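Local coordinates for protein hypothetical bacterial 6-phosphogluconolactonase (Bacteroides fragilis, PDB 3SCY) that is probably a 6-phosphogluconolactonase, hydrolysing the lactone ring of 6-phosphogluconolactone on a seven-bladed beta-propeller, at residues N25-Y30 with L44-V49. Residues are numbered along the deposited sequence; the frame is centred on the assembly and turned at random. Where two conformers were deposited one is given.
Sequences NSKGIY and LSDAEV
Ile29 and Ala47 form a hydrogen-bonded antiparallel pair between strands 28-35 and 41-48. Ile29 N donates to Ala47 O at 3.0 Å, and Ala47 N returns a bond to Ile29 O at 2.8 Å. A third backbone bond, Val49 N to Lys27 O, extends the ladder just beyond the strand ends. Gly28, opposite Glu48, has backbone angles that call for glycine.

The apolar contacts lie on the Ile29 and Ala47 face. Ile29 CD1 reaches Val49 CG2 at 3.9 Å in the Val49 conformer given. Leu89 and Phe80 of the next blade pack against this face.

On the other face, Tyr30 and Asp46 run side by side. Asp46 CB approaches Tyr30 CD2 obliquely at 3.6 Å. The ring points back along its own segment, and Tyr30 OH accepts a nearly straight bond from Lys27 N (2.7 Å, 171°).

The charged side chains meet where the strands end. In the Lys27 conformer given, one of two, its aliphatic part passes Asp46, CD lying 3.5 Å from OD1. The chain then bends at its last torsion (chi4 -78°), and NZ makes a long, weak salt bridge to Glu48 OE2 at 3.5 Å. Two waters also bridge Lys27 NZ and Glu48 OE2, one of them held only weakly by NZ.

The backbone ladder thus holds the two outer strands of the blade together, and the Ile29, Ala47 and Val49 side chains pack on the next blade. Water probably screens the charges of the ion pair.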
loop_
_atom_site.group_PDB
_atom_site.type_symbol
_atom_site.label_atom_id
_atom_site.label_comp_id
_atom_site.label_asym_id
_atom_site.label_seq_id
_atom_site.Cartn_x
_atom_site.Cartn_y
_atom_site.Cartn_z
ATOM N N ASN A 25 -8.517 -21.037 2.650
ATOM C CA ASN A 25 -9.585 -21.260 1.669
ATOM C C ASN A 25 -9.669 -20.188 0.583
ATOM O O ASN A 25 -10.482 -20.341 -0.331
ATOM C CB ASN A 25 -10.947 -21.351 2.366
ATOM C CG ASN A 25 -11.168 -22.609 3.165
ATOM O OD1 ASN A 25 -10.742 -23.710 2.787
ATOM N ND2 ASN A 25 -11.883 -22.474 4.271
ATOM N N SER A 26 -8.873 -19.102 0.673
ATOM C CA SER A 26 -8.953 -18.064 -0.359
ATOM C C SER A 26 -8.455 -18.547 -1.717
ATOM O O SER A 26 -7.423 -19.216 -1.773
ATOM C CB SER A 26 -8.125 -16.849 0.037
ATOM O OG SER A 26 -8.061 -15.939 -1.046
ATOM N N LYS A 27 -9.170 -18.192 -2.804
ATOM C CA LYS A 27 -8.761 -18.540 -4.167
ATOM C C LYS A 27 -7.680 -17.582 -4.664
ATOM O O LYS A 27 -6.890 -17.933 -5.536
ATOM C CB LYS A 27 -9.945 -18.509 -5.150
ATOM C CG LYS A 27 -10.925 -19.666 -5.014
ATOM C CD LYS A 27 -12.130 -19.442 -5.913
ATOM C CE LYS A 27 -13.182 -20.510 -5.769
ATOM N NZ LYS A 27 -12.816 -21.755 -6.494
ATOM N N GLY A 28 -7.675 -16.366 -4.122
ATOM C CA GLY A 28 -6.710 -15.356 -4.524
ATOM C C GLY A 28 -7.265 -13.956 -4.467
ATOM O O GLY A 28 -7.217 -13.311 -3.419
ATOM N N ILE A 29 -7.699 -13.439 -5.625
ATOM C CA ILE A 29 -8.234 -12.060 -5.688
ATOM C C ILE A 29 -9.737 -12.119 -5.785
ATOM O O ILE A 29 -10.263 -12.853 -6.620
ATOM C CB ILE A 29 -7.646 -11.258 -6.892
ATOM C CG1 ILE A 29 -6.120 -11.157 -6.791
ATOM C CG2 ILE A 29 -8.261 -9.860 -6.959
ATOM C CD1 ILE A 29 -5.453 -10.628 -8.071
ATOM N N TYR A 30 -10.412 -11.282 -5.004
ATOM C CA TYR A 30 -11.862 -11.192 -5.022
ATOM C C TYR A 30 -12.246 -9.787 -5.424
ATOM O O TYR A 30 -11.566 -8.819 -5.047
ATOM C CB TYR A 30 -12.441 -11.550 -3.654
ATOM C CG TYR A 30 -12.231 -12.995 -3.269
ATOM C CD1 TYR A 30 -11.065 -13.401 -2.623
ATOM C CD2 TYR A 30 -13.167 -13.971 -3.603
ATOM C CE1 TYR A 30 -10.844 -14.739 -2.307
ATOM C CE2 TYR A 30 -12.952 -15.317 -3.300
ATOM C CZ TYR A 30 -11.799 -15.689 -2.625
ATOM O OH TYR A 30 -11.554 -17.001 -2.317
ATOM N N LEU A 44 -18.589 -9.802 -7.129
ATOM C CA LEU A 44 -18.649 -9.810 -8.583
ATOM C C LEU A 44 -17.950 -11.034 -9.125
ATOM O O LEU A 44 -18.552 -11.846 -9.811
ATOM C CB LEU A 44 -18.032 -8.520 -9.193
ATOM C CG LEU A 44 -18.697 -7.179 -8.832
ATOM C CD1 LEU A 44 -17.870 -6.011 -9.357
ATOM C CD2 LEU A 44 -20.116 -7.083 -9.401
ATOM N N SER A 45 -16.660 -11.175 -8.839
ATOM C CA SER A 45 -15.909 -12.282 -9.408
ATOM C C SER A 45 -14.732 -12.602 -8.519
ATOM O O SER A 45 -14.591 -12.037 -7.442
ATOM C CB SER A 45 -15.426 -11.916 -10.820
ATOM O OG SER A 45 -14.906 -13.030 -11.524
ATOM N N ASP A 46 -13.902 -13.516 -8.965
ATOM C CA ASP A 46 -12.680 -13.866 -8.268
ATOM C C ASP A 46 -11.688 -14.410 -9.254
ATOM O O ASP A 46 -12.062 -14.764 -10.371
ATOM C CB ASP A 46 -12.931 -14.860 -7.116
ATOM C CG ASP A 46 -13.553 -16.165 -7.549
ATOM O OD1 ASP A 46 -12.882 -16.923 -8.283
ATOM O OD2 ASP A 46 -14.698 -16.445 -7.124
ATOM N N ALA A 47 -10.422 -14.434 -8.868
ATOM C CA ALA A 47 -9.354 -14.951 -9.710
ATOM C C ALA A 47 -8.461 -15.845 -8.881
ATOM O O ALA A 47 -8.058 -15.460 -7.777
ATOM C CB ALA A 47 -8.546 -13.806 -10.325
ATOM N N GLU A 48 -8.185 -17.050 -9.391
ATOM C CA GLU A 48 -7.278 -17.992 -8.749
ATOM C C GLU A 48 -5.860 -17.501 -8.994
ATOM O O GLU A 48 -5.386 -17.468 -10.137
ATOM C CB GLU A 48 -7.486 -19.419 -9.260
ATOM C CG GLU A 48 -8.739 -20.034 -8.674
ATOM C CD GLU A 48 -8.753 -21.536 -8.472
ATOM O OE1 GLU A 48 -7.671 -22.166 -8.488
ATOM O OE2 GLU A 48 -9.860 -22.079 -8.262
ATOM N N VAL A 49 -5.225 -17.047 -7.911
ATOM C CA VAL A 49 -3.879 -16.449 -7.882
ATOM C C VAL A 49 -3.245 -16.789 -6.545
ATOM O O VAL A 49 -3.910 -16.623 -5.542
ATOM C CB VAL A 49 -3.897 -14.897 -8.065
ATOM C CG1 VAL A 49 -2.524 -14.387 -8.488
ATOM C CG2 VAL A 49 -4.972 -14.425 -9.036
HETATM O O HOH W 1 -11.848 -21.067 -9.597
HETATM O O HOH W 2 -11.205 -23.925 -6.716
#